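Local coordinates for protein beta-lactamase (Serratia marcescens, PDB 5GWA) that probably hydrolyses beta-lactam antibiotics to substituted beta-amino acids as an extended-spectrum class A beta-lactamase, and is inhibited by avibactam, at residues 31-36 with 272-277; 165-170 with 247-252; 172-177 with 186-191; 234-237 with 243-246. One frame throughout, in Å; residues are numbered along the deposited sequence. Where two conformers were deposited one is given.

Contacts 2 and 4 are buried and share strand 243-253; contacts 1 and 3 are only partly buried. Contact 1 lies on one side of the five-stranded sheet, where helix 257-276 meets F33, just before the edge strand 34-37. Contact 2 lies on the other side, where helix 164-175 covers the sheet. Contact 3 uses the end of that same helix and packs it on helix 182-193. Contact 4 is the hairpin between two sheet strands. Contacts 1 and 3 meet mainly through aromatic rings and leucine side chains, with no hydrogen bond across either. Contact 2 adds a hydroxyl pair inside the core. Contact 4 is held by backbone hydrogen bonds, with a sulfate and a sodium ion at its outer end.

Contact 1: 31-36 with 272-277; sequences DNFKLN and WDYLVK
F33 meets Y274 and L275 where the C-terminal helix 257-276 of the class A beta-lactamase fold packs beside the edge strand of the five-stranded antiparallel sheet. F33 stands just before strand 34-37. L275 lies in the last turn of the helix. The backbones stay well apart, with 9.1 Å between F33 CA and L275 CA, and the side chains bridge the distance.

The main interaction is a CH-pi contact. L275 CD2 sits over the middle of one face of the F33 ring. It is 3.9 Å from the ring centroid and only 6° off the normal. The methyl is nearly equidistant from the ring atoms it meets. F33 has CG anti to its backbone N, which carries the ring out to the helix.

The second interaction is aromatic. The F33 and Y274 planes are tilted by 29° and slid apart, with centroids 5.8 Å away from each other. The rings barely overlap. They touch through F33 CE1 and Y274 CE2, 3.7 Å apart. Helix 4-15 lies against the same pair: T4 touches both F33 and Y274, and L7 touches Y274. V26 of strand 21-28 also packs on F33, and F244 of strand 243-253 packs on L275.

No hydrogen bond crosses between the two segments. Within 31-36, an Asx turn precedes the strand: D31 OD1 accepts from F33 N at 3.0 Å. The N-H points almost straight at the oxygen (167°) but comes from above the carboxylate plane.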
loop_
_atom_site.group_PDB
_atom_site.type_symbol
_atom_site.label_atom_id
_atom_site.label_comp_id
_atom_site.label_asym_id
_atom_site.label_seq_id
_atom_site.Cartn_x
_atom_site.Cartn_y
_atom_site.Cartn_z
ATOM N N ASP A 31 17.154 21.949 -26.748
ATOM C CA ASP A 31 17.475 23.387 -26.796
ATOM C C ASP A 31 17.858 23.882 -25.395
ATOM O O ASP A 31 18.044 23.072 -24.485
ATOM C CB ASP A 31 16.316 24.175 -27.406
ATOM C CG ASP A 31 15.138 24.310 -26.479
ATOM O OD1 ASP A 31 15.283 24.052 -25.263
ATOM O OD2 ASP A 31 14.060 24.693 -26.971
ATOM N N ASN A 32 18.036 25.196 -25.236
ATOM C CA ASN A 32 18.629 25.755 -24.025
ATOM C C ASN A 32 17.635 26.248 -22.986
ATOM O O ASN A 32 18.008 26.974 -22.053
ATOM C CB ASN A 32 19.563 26.895 -24.408
ATOM C CG ASN A 32 20.625 26.445 -25.382
ATOM O OD1 ASN A 32 21.476 25.618 -25.040
ATOM N ND2 ASN A 32 20.515 26.889 -26.632
ATOM N N PHE A 33 16.374 25.882 -23.156
ATOM C CA PHE A 33 15.318 26.347 -22.287
ATOM C C PHE A 33 15.550 25.873 -20.865
ATOM O O PHE A 33 15.943 24.726 -20.643
ATOM C CB PHE A 33 13.966 25.853 -22.751
ATOM C CG PHE A 33 12.840 26.323 -21.886
ATOM C CD1 PHE A 33 12.425 27.653 -21.937
ATOM C CD2 PHE A 33 12.256 25.476 -20.956
ATOM C CE1 PHE A 33 11.396 28.100 -21.140
ATOM C CE2 PHE A 33 11.216 25.921 -20.157
ATOM C CZ PHE A 33 10.788 27.239 -20.251
ATOM N N LYS A 34 15.383 26.792 -19.918
ATOM C CA LYS A 34 15.649 26.490 -18.515
ATOM C C LYS A 34 14.757 27.359 -17.643
ATOM O O LYS A 34 14.670 28.571 -17.876
ATOM C CB LYS A 34 17.128 26.714 -18.208
ATOM C CG LYS A 34 17.485 26.665 -16.734
ATOM C CD LYS A 34 18.998 26.731 -16.543
ATOM C CE LYS A 34 19.370 27.771 -15.506
ATOM N NZ LYS A 34 20.847 27.945 -15.454
ATOM N N LEU A 35 14.042 26.746 -16.684
ATOM C CA LEU A 35 13.207 27.474 -15.750
ATOM C C LEU A 35 13.284 26.802 -14.391
ATOM O O LEU A 35 13.136 25.580 -14.311
ATOM C CB LEU A 35 11.763 27.481 -16.249
ATOM C CG LEU A 35 10.791 28.334 -15.437
ATOM C CD1 LEU A 35 9.846 29.056 -16.388
ATOM C CD2 LEU A 35 10.014 27.496 -14.440
ATOM N N ASN A 36 13.505 27.590 -13.335
ATOM C CA ASN A 36 13.569 27.091 -11.962
ATOM C C ASN A 36 12.685 27.955 -11.084
ATOM O O ASN A 36 12.680 29.186 -11.228
ATOM C CB ASN A 36 14.989 27.169 -11.442
ATOM C CG ASN A 36 15.928 26.200 -12.118
ATOM O OD1 ASN A 36 15.599 25.040 -12.365
ATOM N ND2 ASN A 36 17.102 26.689 -12.465
ATOM N N TRP A 272 3.888 23.618 -21.009
ATOM C CA TRP A 272 3.501 23.054 -22.299
ATOM C C TRP A 272 2.977 24.155 -23.228
ATOM O O TRP A 272 3.451 24.283 -24.356
ATOM C CB TRP A 272 2.443 21.965 -22.086
ATOM C CG TRP A 272 1.811 21.459 -23.334
ATOM C CD1 TRP A 272 0.705 21.984 -23.968
ATOM C CD2 TRP A 272 2.204 20.326 -24.105
ATOM N NE1 TRP A 272 0.397 21.238 -25.066
ATOM C CE2 TRP A 272 1.360 20.276 -25.234
ATOM C CE3 TRP A 272 3.256 19.414 -24.021
ATOM C CZ2 TRP A 272 1.399 19.215 -26.137
ATOM C CZ3 TRP A 272 3.323 18.389 -24.960
ATOM C CH2 TRP A 272 2.430 18.331 -26.032
ATOM N N ASP A 273 2.036 24.958 -22.737
ATOM C CA ASP A 273 1.430 26.006 -23.561
ATOM C C ASP A 273 2.498 26.980 -24.057
ATOM O O ASP A 273 2.473 27.356 -25.205
ATOM C CB ASP A 273 0.335 26.766 -22.788
ATOM C CG ASP A 273 -0.953 25.982 -22.665
ATOM O OD1 ASP A 273 -1.148 24.979 -23.398
ATOM O OD2 ASP A 273 -1.812 26.407 -21.867
ATOM N N TYR A 274 3.465 27.339 -23.213
ATOM C CA TYR A 274 4.570 28.216 -23.606
ATOM C C TYR A 274 5.458 27.588 -24.679
ATOM O O TYR A 274 5.790 28.217 -25.716
ATOM C CB TYR A 274 5.417 28.579 -22.381
ATOM C CG TYR A 274 6.603 29.445 -22.733
ATOM C CD1 TYR A 274 6.447 30.807 -22.932
ATOM C CD2 TYR A 274 7.844 28.879 -23.000
ATOM C CE1 TYR A 274 7.519 31.595 -23.329
ATOM C CE2 TYR A 274 8.917 29.655 -23.388
ATOM C CZ TYR A 274 8.744 31.012 -23.563
ATOM O OH TYR A 274 9.820 31.789 -23.928
ATOM N N LEU A 275 5.840 26.337 -24.470
ATOM C CA LEU A 275 6.752 25.700 -25.397
ATOM C C LEU A 275 6.092 25.363 -26.752
ATOM O O LEU A 275 6.790 25.281 -27.736
ATOM C CB LEU A 275 7.401 24.439 -24.783
ATOM C CG LEU A 275 8.262 24.704 -23.558
ATOM C CD1 LEU A 275 8.662 23.379 -22.918
ATOM C CD2 LEU A 275 9.504 25.501 -23.907
ATOM N N VAL A 276 4.798 25.065 -26.793
ATOM C CA VAL A 276 4.170 24.768 -28.090
ATOM C C VAL A 276 3.998 26.040 -28.916
ATOM O O VAL A 276 4.221 26.030 -30.127
ATOM C CB VAL A 276 2.840 23.993 -27.980
ATOM C CG1 VAL A 276 3.044 22.649 -27.293
ATOM C CG2 VAL A 276 1.762 24.813 -27.306
ATOM N N LYS A 277 3.644 27.128 -28.235
ATOM C CA LYS A 277 3.613 28.477 -28.813
ATOM C C LYS A 277 5.026 28.955 -29.146
ATOM O O LYS A 277 5.300 29.352 -30.277
ATOM C CB LYS A 277 2.953 29.442 -27.814
ATOM C CG LYS A 277 2.851 30.894 -28.255
ATOM C CD LYS A 277 2.420 31.779 -27.089
ATOM C CE LYS A 277 2.386 33.253 -27.472
ATOM N NZ LYS A 277 1.193 33.592 -28.300
#

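Contact 2: 165-170 with 247-252; sequences DATVQL and AVYVSD. With NA (sodium ion), chain K.
T167 and A247 have the most surface buried here, followed by Y249. T167 OG1 and Y249 OH are 2.6 Å apart and hydrogen-bonded; either may be the donor. The two side chains come from opposite directions. T167 OG1 lies at the edge of the tyrosine ring, near its plane. T167 CG2 is also close to the phenol, 3.4 Å from Y249 OH. The same methyl packs on A247 CB at 3.9 Å. T167 has CG2 anti to its backbone N and OG1 beside that N, and this split gives the hydroxyl to Y249 while the methyl serves both partners.

Helix 164-175 packs on one face of the five-stranded sheet of the class A beta-lactamase fold. The axis of its segment 165-170 runs at 151° to strand 247-251, nearly antiparallel, with a closest approach of 8.5 Å. I233 of the neighbouring strand 227-237 touches T167, A247 and Y249 alike.

V168 adds a smaller contact, with CG1 4.0 Å from A247 CB. At the start of the segment D165 turns away from the strand. Its OD1 binds a sodium ion at 2.7 Å, together with two waters and E39 O.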
loop_
_atom_site.group_PDB
_atom_site.type_symbol
_atom_site.label_atom_id
_atom_site.label_comp_id
_atom_site.label_asym_id
_atom_site.label_seq_id
_atom_site.Cartn_x
_atom_site.Cartn_y
_atom_site.Cartn_z
ATOM N N ASP A 165 16.131 21.230 -9.867
ATOM C CA ASP A 165 17.054 21.342 -10.977
ATOM C C ASP A 165 18.003 20.163 -11.072
ATOM O O ASP A 165 18.234 19.682 -12.173
ATOM C CB ASP A 165 17.775 22.695 -11.002
ATOM C CG ASP A 165 18.508 23.014 -9.722
ATOM O OD1 ASP A 165 18.010 22.786 -8.607
ATOM O OD2 ASP A 165 19.628 23.560 -9.822
ATOM N N ALA A 166 18.389 19.575 -9.940
ATOM C CA ALA A 166 19.164 18.327 -10.005
ATOM C C ALA A 166 18.364 17.284 -10.794
ATOM O O ALA A 166 18.916 16.527 -11.612
ATOM C CB ALA A 166 19.496 17.810 -8.638
ATOM N N THR A 167 17.086 17.155 -10.470
ATOM C CA THR A 167 16.295 16.137 -11.106
ATOM C C THR A 167 16.279 16.278 -12.611
ATOM O O THR A 167 16.466 15.290 -13.326
ATOM C CB THR A 167 14.858 16.152 -10.580
ATOM O OG1 THR A 167 14.863 16.132 -9.146
ATOM C CG2 THR A 167 14.087 14.994 -11.126
ATOM N N VAL A 168 16.006 17.480 -13.114
ATOM C CA VAL A 168 15.923 17.634 -14.556
ATOM C C VAL A 168 17.313 17.534 -15.231
ATOM O O VAL A 168 17.391 17.038 -16.354
ATOM C CB VAL A 168 15.174 18.882 -15.020
ATOM C CG1 VAL A 168 13.712 18.839 -14.629
ATOM C CG2 VAL A 168 15.863 20.161 -14.542
ATOM N N GLN A 169 18.382 17.929 -14.552
ATOM C CA GLN A 169 19.747 17.653 -15.042
ATOM C C GLN A 169 19.948 16.168 -15.252
ATOM O O GLN A 169 20.454 15.733 -16.304
ATOM C CB GLN A 169 20.782 18.216 -14.086
ATOM C CG GLN A 169 20.811 19.738 -14.073
ATOM C CD GLN A 169 21.425 20.306 -12.810
ATOM O OE1 GLN A 169 22.205 19.636 -12.126
ATOM N NE2 GLN A 169 21.116 21.564 -12.519
ATOM N N LEU A 170 19.545 15.390 -14.252
ATOM C CA LEU A 170 19.647 13.945 -14.366
ATOM C C LEU A 170 18.770 13.391 -15.462
ATOM O O LEU A 170 19.160 12.426 -16.171
ATOM C CB LEU A 170 19.354 13.299 -13.013
ATOM C CG LEU A 170 19.460 11.777 -12.918
ATOM C CD1 LEU A 170 20.932 11.388 -13.058
ATOM C CD2 LEU A 170 18.928 11.230 -11.590
ATOM N N ALA A 247 10.289 18.641 -13.482
ATOM C CA ALA A 247 10.102 18.066 -12.168
ATOM C C ALA A 247 9.321 19.004 -11.283
ATOM O O ALA A 247 9.650 20.199 -11.208
ATOM C CB ALA A 247 11.439 17.763 -11.555
ATOM N N VAL A 248 8.238 18.517 -10.682
ATOM C CA VAL A 248 7.463 19.333 -9.763
ATOM C C VAL A 248 7.325 18.610 -8.438
ATOM O O VAL A 248 6.918 17.446 -8.390
ATOM C CB VAL A 248 6.063 19.708 -10.308
ATOM C CG1 VAL A 248 5.313 20.593 -9.326
ATOM C CG2 VAL A 248 6.175 20.384 -11.673
ATOM N N TYR A 249 7.668 19.300 -7.342
ATOM C CA TYR A 249 7.555 18.758 -5.995
ATOM C C TYR A 249 6.631 19.649 -5.181
ATOM O O TYR A 249 6.953 20.798 -4.922
ATOM C CB TYR A 249 8.928 18.731 -5.293
ATOM C CG TYR A 249 9.926 17.907 -6.028
ATOM C CD1 TYR A 249 10.672 18.440 -7.063
ATOM C CD2 TYR A 249 10.146 16.577 -5.680
ATOM C CE1 TYR A 249 11.604 17.674 -7.734
ATOM C CE2 TYR A 249 10.979 15.773 -6.429
ATOM C CZ TYR A 249 11.679 16.318 -7.447
ATOM O OH TYR A 249 12.534 15.489 -8.106
ATOM N N VAL A 250 5.408 19.191 -4.898
ATOM C CA VAL A 250 4.517 19.922 -3.997
ATOM C C VAL A 250 4.745 19.411 -2.589
ATOM O O VAL A 250 4.420 18.259 -2.267
ATOM C CB VAL A 250 3.034 19.722 -4.409
ATOM C CG1 VAL A 250 2.120 20.493 -3.468
ATOM C CG2 VAL A 250 2.802 20.110 -5.854
ATOM N N SER A 251 5.419 20.218 -1.751
ATOM C CA SER A 251 5.866 19.724 -0.462
ATOM C C SER A 251 5.212 20.439 0.707
ATOM O O SER A 251 4.753 21.553 0.561
ATOM C CB SER A 251 7.402 19.754 -0.349
ATOM O OG SER A 251 7.884 21.079 -0.167
ATOM N N ASP A 252 5.202 19.755 1.849
ATOM C CA ASP A 252 4.676 20.277 3.105
ATOM C C ASP A 252 3.377 21.038 2.933
ATOM O O ASP A 252 3.260 22.227 3.220
ATOM C CB ASP A 252 5.755 21.102 3.793
ATOM C CG ASP A 252 6.936 20.255 4.211
ATOM O OD1 ASP A 252 6.810 19.010 4.249
ATOM O OD2 ASP A 252 7.970 20.855 4.598
HETATM NA NA NA K . 19.231 24.290 -6.678
HETATM O O HOH W 1 20.499 26.587 -7.455
HETATM O O HOH W 2 21.154 24.703 -4.836
#

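Contact 3: 172-177 with 186-191; sequences KKFYKN and DFLLNT
F174 reaches from helix 164-175 to L188 and L189 on helix 182-193. From CB, its CG lies anti to the backbone N (chi1 161°), and the ring extends toward the second helix. The far end of the ring does the touching. CE1 meets L188 CD2 at 3.7 Å. CZ, at the tip, is 3.9 Å from L188 CG. The same CZ lies 4.2 Å from L189 CB and points to the backbone of that residue. L189 N sits at the ring edge, in its plane. The ring end is thus set against the helix surface between two successive leucines.

This is a packing of two helices that follow each other in the helical part of the class A beta-lactamase fold. A Schellman motif ends the first helix, with N177, at positive phi, as its C-prime residue. N177 N bonds F174 O at 2.8 Å, and E178 N pairs with K173 O. F51 of helix 49-63 meets the F174 ring edge-to-face.

Y175 makes the second contact. Its CB is not aimed at the other helix, but the ring comes nearer. CE1 touches both methyls of L189, CD1 at 3.7 Å and CD2 at 3.8 Å. L189 CD2 also lies 3.9 Å from Y175 OH. I235 and H243 of the sheet touch Y175 as well.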
loop_
_atom_site.group_PDB
_atom_site.type_symbol
_atom_site.label_atom_id
_atom_site.label_comp_id
_atom_site.label_asym_id
_atom_site.label_seq_id
_atom_site.Cartn_x
_atom_site.Cartn_y
_atom_site.Cartn_z
ATOM N N LYS A 172 17.814 14.784 -18.159
ATOM C CA LYS A 172 18.385 15.139 -19.456
ATOM C C LYS A 172 19.599 14.280 -19.837
ATOM O O LYS A 172 19.629 13.756 -20.963
ATOM C CB LYS A 172 18.740 16.626 -19.469
ATOM C CG LYS A 172 19.392 17.103 -20.752
ATOM C CD LYS A 172 19.502 18.608 -20.758
ATOM C CE LYS A 172 20.112 19.133 -22.043
ATOM N NZ LYS A 172 19.822 20.579 -22.237
ATOM N N LYS A 173 20.475 14.005 -18.876
ATOM C CA LYS A 173 21.601 13.064 -19.063
ATOM C C LYS A 173 21.037 11.724 -19.487
ATOM O O LYS A 173 21.481 11.082 -20.447
ATOM C CB LYS A 173 22.390 12.905 -17.774
ATOM C CG LYS A 173 23.207 14.128 -17.394
ATOM C CD LYS A 173 24.167 13.814 -16.260
ATOM C CE LYS A 173 24.948 15.040 -15.839
ATOM N NZ LYS A 173 26.176 15.138 -16.684
ATOM N N PHE A 174 19.969 11.311 -18.810
ATOM C CA PHE A 174 19.355 10.031 -19.151
ATOM C C PHE A 174 18.760 10.043 -20.568
ATOM O O PHE A 174 18.972 9.079 -21.326
ATOM C CB PHE A 174 18.250 9.699 -18.133
ATOM C CG PHE A 174 17.273 8.668 -18.604
ATOM C CD1 PHE A 174 17.659 7.359 -18.756
ATOM C CD2 PHE A 174 15.937 8.998 -18.801
ATOM C CE1 PHE A 174 16.765 6.413 -19.191
ATOM C CE2 PHE A 174 15.032 8.043 -19.236
ATOM C CZ PHE A 174 15.444 6.733 -19.375
ATOM N N TYR A 175 17.964 11.066 -20.904
ATOM C CA TYR A 175 17.204 11.058 -22.154
ATOM C C TYR A 175 18.126 11.073 -23.347
ATOM O O TYR A 175 17.799 10.503 -24.398
ATOM C CB TYR A 175 16.196 12.228 -22.253
ATOM C CG TYR A 175 15.109 11.921 -23.216
ATOM C CD1 TYR A 175 14.008 11.188 -22.825
ATOM C CD2 TYR A 175 15.248 12.195 -24.575
ATOM C CE1 TYR A 175 13.023 10.807 -23.720
ATOM C CE2 TYR A 175 14.272 11.797 -25.482
ATOM C CZ TYR A 175 13.165 11.094 -25.053
ATOM O OH TYR A 175 12.184 10.624 -25.920
ATOM N N LYS A 176 19.268 11.707 -23.181
ATOM C CA LYS A 176 20.244 11.766 -24.244
ATOM C C LYS A 176 21.066 10.484 -24.270
ATOM O O LYS A 176 22.006 10.372 -25.058
ATOM C CB LYS A 176 21.145 12.985 -24.087
ATOM C CG LYS A 176 20.380 14.306 -24.175
ATOM C CD LYS A 176 21.271 15.511 -23.958
ATOM C CE LYS A 176 22.238 15.703 -25.120
ATOM N NZ LYS A 176 22.830 17.074 -25.094
ATOM N N ASN A 177 20.603 9.471 -23.532
ATOM C CA ASN A 177 21.330 8.209 -23.354
ATOM C C ASN A 177 22.814 8.385 -23.118
ATOM O O ASN A 177 23.648 7.707 -23.752
ATOM C CB ASN A 177 21.040 7.214 -24.484
ATOM C CG ASN A 177 21.505 5.812 -24.152
ATOM O OD1 ASN A 177 21.794 5.025 -25.046
ATOM N ND2 ASN A 177 21.625 5.512 -22.869
ATOM N N ASP A 186 16.407 2.081 -23.697
ATOM C CA ASP A 186 15.130 1.835 -24.329
ATOM C C ASP A 186 14.169 1.245 -23.312
ATOM O O ASP A 186 12.996 1.572 -23.286
ATOM C CB ASP A 186 15.285 0.867 -25.522
ATOM C CG ASP A 186 15.708 1.573 -26.795
ATOM O OD1 ASP A 186 15.154 2.664 -27.042
ATOM O OD2 ASP A 186 16.578 1.029 -27.539
ATOM N N PHE A 187 14.653 0.245 -22.577
ATOM C CA PHE A 187 13.852 -0.437 -21.559
ATOM C C PHE A 187 13.334 0.486 -20.459
ATOM O O PHE A 187 12.101 0.518 -20.198
ATOM C CB PHE A 187 14.634 -1.583 -20.921
ATOM C CG PHE A 187 13.879 -2.273 -19.827
ATOM C CD1 PHE A 187 12.825 -3.106 -20.104
ATOM C CD2 PHE A 187 14.238 -2.068 -18.524
ATOM C CE1 PHE A 187 12.117 -3.737 -19.084
ATOM C CE2 PHE A 187 13.565 -2.738 -17.496
ATOM C CZ PHE A 187 12.471 -3.512 -17.774
ATOM N N LEU A 188 14.217 1.298 -19.916
ATOM C CA LEU A 188 13.778 2.219 -18.851
ATOM C C LEU A 188 12.866 3.288 -19.393
ATOM O O LEU A 188 11.799 3.604 -18.779
ATOM C CB LEU A 188 14.954 2.830 -18.134
ATOM C CG LEU A 188 14.574 3.751 -16.970
ATOM C CD1 LEU A 188 13.621 3.087 -15.965
ATOM C CD2 LEU A 188 15.809 4.298 -16.311
ATOM N N LEU A 189 13.200 3.826 -20.571
ATOM C CA LEU A 189 12.286 4.825 -21.162
ATOM C C LEU A 189 10.904 4.265 -21.422
ATOM O O LEU A 189 9.891 4.896 -21.098
ATOM C CB LEU A 189 12.884 5.426 -22.448
ATOM C CG LEU A 189 12.058 6.555 -23.085
ATOM C CD1 LEU A 189 11.806 7.714 -22.159
ATOM C CD2 LEU A 189 12.760 7.090 -24.328
ATOM N N ASN A 190 10.802 3.063 -22.030
ATOM C CA ASN A 190 9.507 2.478 -22.280
ATOM C C ASN A 190 8.771 2.301 -20.945
ATOM O O ASN A 190 7.572 2.554 -20.859
ATOM C CB ASN A 190 9.627 1.130 -22.996
ATOM C CG ASN A 190 9.886 1.276 -24.488
ATOM O OD1 ASN A 190 9.445 2.213 -25.118
ATOM N ND2 ASN A 190 10.512 0.276 -25.060
ATOM N N THR A 191 9.523 1.902 -19.928
ATOM C CA THR A 191 8.917 1.590 -18.628
ATOM C C THR A 191 8.321 2.895 -17.997
ATOM O O THR A 191 7.164 2.919 -17.504
ATOM C CB THR A 191 9.962 0.936 -17.743
ATOM O OG1 THR A 191 10.368 -0.321 -18.347
ATOM C CG2 THR A 191 9.421 0.679 -16.393
#

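Contact 4: 234-237 with 243-246; sequences GIIT and HFAI. With NA (sodium ion), chain R; SO4 (sulfate ion), chain C.
G234 to T237 pair with I246 to H243 as an antiparallel ladder, in which G234-I246 and I236-F244 are hydrogen-bonded pairs and I235-A245 and T237-H243 are non-hydrogen-bonded pairs. Four backbone bonds hold it. The shortest is I236 N to F244 O at 2.8 Å. The CA hydrogens of I235, H243 and A245 also approach carbonyl oxygens across the pair.

The side chains divide between the two faces. On one face I236 and F244 lie side by side. I236 CB is over the phenyl face, 4.0 Å from the ring centroid and 21° off its normal. F244 CG is placed between the backbone N and the carbonyl carbon (chi1 63°), which brings its ring alongside I236. I236 CD1 then reaches I246 CG2 at 3.8 Å.

On the other face T237 and H243 point the same way and share one sulfate oxygen. H243 NE2 donates to O3 at 2.6 Å, in the ring plane and nearly straight (169°). T237 OG1 donates to the same O3 at 3.0 Å. The sulfate probably comes from the crystallisation liquor. H243 CB also rests on I235 CG2 at 3.8 Å. The backbone H243 O binds a sodium ion at 3.0 Å, with E30 as the other protein ligand.

This beta hairpin lies inside the five-stranded sheet, flanked by strands 21-28 and 212-218. Helix 257-276 covers the I236-F244 face through C268, V271 and W272. Helix 164-175 covers I235 and A245 on the opposite face, through V168, L171 and Y175.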
loop_
_atom_site.group_PDB
_atom_site.type_symbol
_atom_site.label_atom_id
_atom_site.label_comp_id
_atom_site.label_asym_id
_atom_site.label_seq_id
_atom_site.Cartn_x
_atom_site.Cartn_y
_atom_site.Cartn_z
ATOM N N GLY A 234 9.604 13.871 -15.062
ATOM C CA GLY A 234 9.628 13.129 -16.336
ATOM C C GLY A 234 10.111 13.918 -17.504
ATOM O O GLY A 234 10.577 15.052 -17.369
ATOM N N ILE A 235 9.974 13.293 -18.663
ATOM C CA ILE A 235 10.337 13.905 -19.942
ATOM C C ILE A 235 9.109 13.870 -20.820
ATOM O O ILE A 235 8.480 12.813 -20.966
ATOM C CB ILE A 235 11.487 13.172 -20.648
ATOM C CG1 ILE A 235 12.679 12.962 -19.719
ATOM C CG2 ILE A 235 11.906 13.939 -21.925
ATOM C CD1 ILE A 235 12.709 11.574 -19.123
ATOM N N ILE A 236 8.771 15.009 -21.428
ATOM C CA ILE A 236 7.560 15.124 -22.208
ATOM C C ILE A 236 7.908 15.422 -23.665
ATOM O O ILE A 236 8.796 16.238 -23.947
ATOM C CB ILE A 236 6.671 16.215 -21.611
ATOM C CG1 ILE A 236 6.326 15.806 -20.169
ATOM C CG2 ILE A 236 5.411 16.428 -22.410
ATOM C CD1 ILE A 236 5.472 16.778 -19.403
ATOM N N THR A 237 7.166 14.786 -24.560
ATOM C CA THR A 237 7.334 14.979 -25.999
ATOM C C THR A 237 6.344 16.018 -26.473
ATOM O O THR A 237 5.138 15.906 -26.289
ATOM C CB THR A 237 7.122 13.678 -26.764
ATOM O OG1 THR A 237 7.961 12.666 -26.214
ATOM C CG2 THR A 237 7.437 13.864 -28.268
ATOM N N HIS A 243 11.634 17.611 -26.878
ATOM C CA HIS A 243 11.355 17.129 -25.511
ATOM C C HIS A 243 11.731 18.141 -24.444
ATOM O O HIS A 243 12.664 18.902 -24.618
ATOM C CB HIS A 243 12.150 15.870 -25.229
ATOM C CG HIS A 243 11.923 14.780 -26.229
ATOM N ND1 HIS A 243 12.677 14.675 -27.377
ATOM C CD2 HIS A 243 11.063 13.736 -26.248
ATOM C CE1 HIS A 243 12.248 13.644 -28.099
ATOM N NE2 HIS A 243 11.268 13.060 -27.436
ATOM N N PHE A 244 11.027 18.095 -23.320
ATOM C CA PHE A 244 11.485 18.815 -22.134
ATOM C C PHE A 244 11.413 17.916 -20.906
ATOM O O PHE A 244 10.482 17.114 -20.764
ATOM C CB PHE A 244 10.743 20.145 -21.938
ATOM C CG PHE A 244 9.258 20.032 -21.686
ATOM C CD1 PHE A 244 8.361 19.956 -22.734
ATOM C CD2 PHE A 244 8.736 20.133 -20.401
ATOM C CE1 PHE A 244 7.012 19.843 -22.509
ATOM C CE2 PHE A 244 7.358 20.080 -20.173
ATOM C CZ PHE A 244 6.491 19.973 -21.232
ATOM N N ALA A 245 12.406 18.076 -20.038
ATOM C CA ALA A 245 12.375 17.463 -18.717
ATOM C C ALA A 245 11.759 18.421 -17.724
ATOM O O ALA A 245 11.970 19.640 -17.818
ATOM C CB ALA A 245 13.770 17.090 -18.289
ATOM N N ILE A 246 10.858 17.902 -16.897
ATOM C CA ILE A 246 10.182 18.713 -15.905
ATOM C C ILE A 246 10.109 17.929 -14.590
ATOM O O ILE A 246 9.896 16.725 -14.572
ATOM C CB ILE A 246 8.784 19.158 -16.385
ATOM C CG1 ILE A 246 8.042 19.986 -15.341
ATOM C CG2 ILE A 246 7.952 17.970 -16.829
ATOM C CD1 ILE A 246 6.892 20.775 -15.918
HETATM NA NA NA R . 13.992 20.885 -26.429
HETATM S S SO4 C . 8.951 9.853 -28.306
HETATM O O1 SO4 C . 9.918 9.012 -29.029
HETATM O O2 SO4 C . 8.754 9.062 -27.096
HETATM O O3 SO4 C . 9.683 11.122 -28.119
HETATM O O4 SO4 C . 7.789 9.979 -29.202
#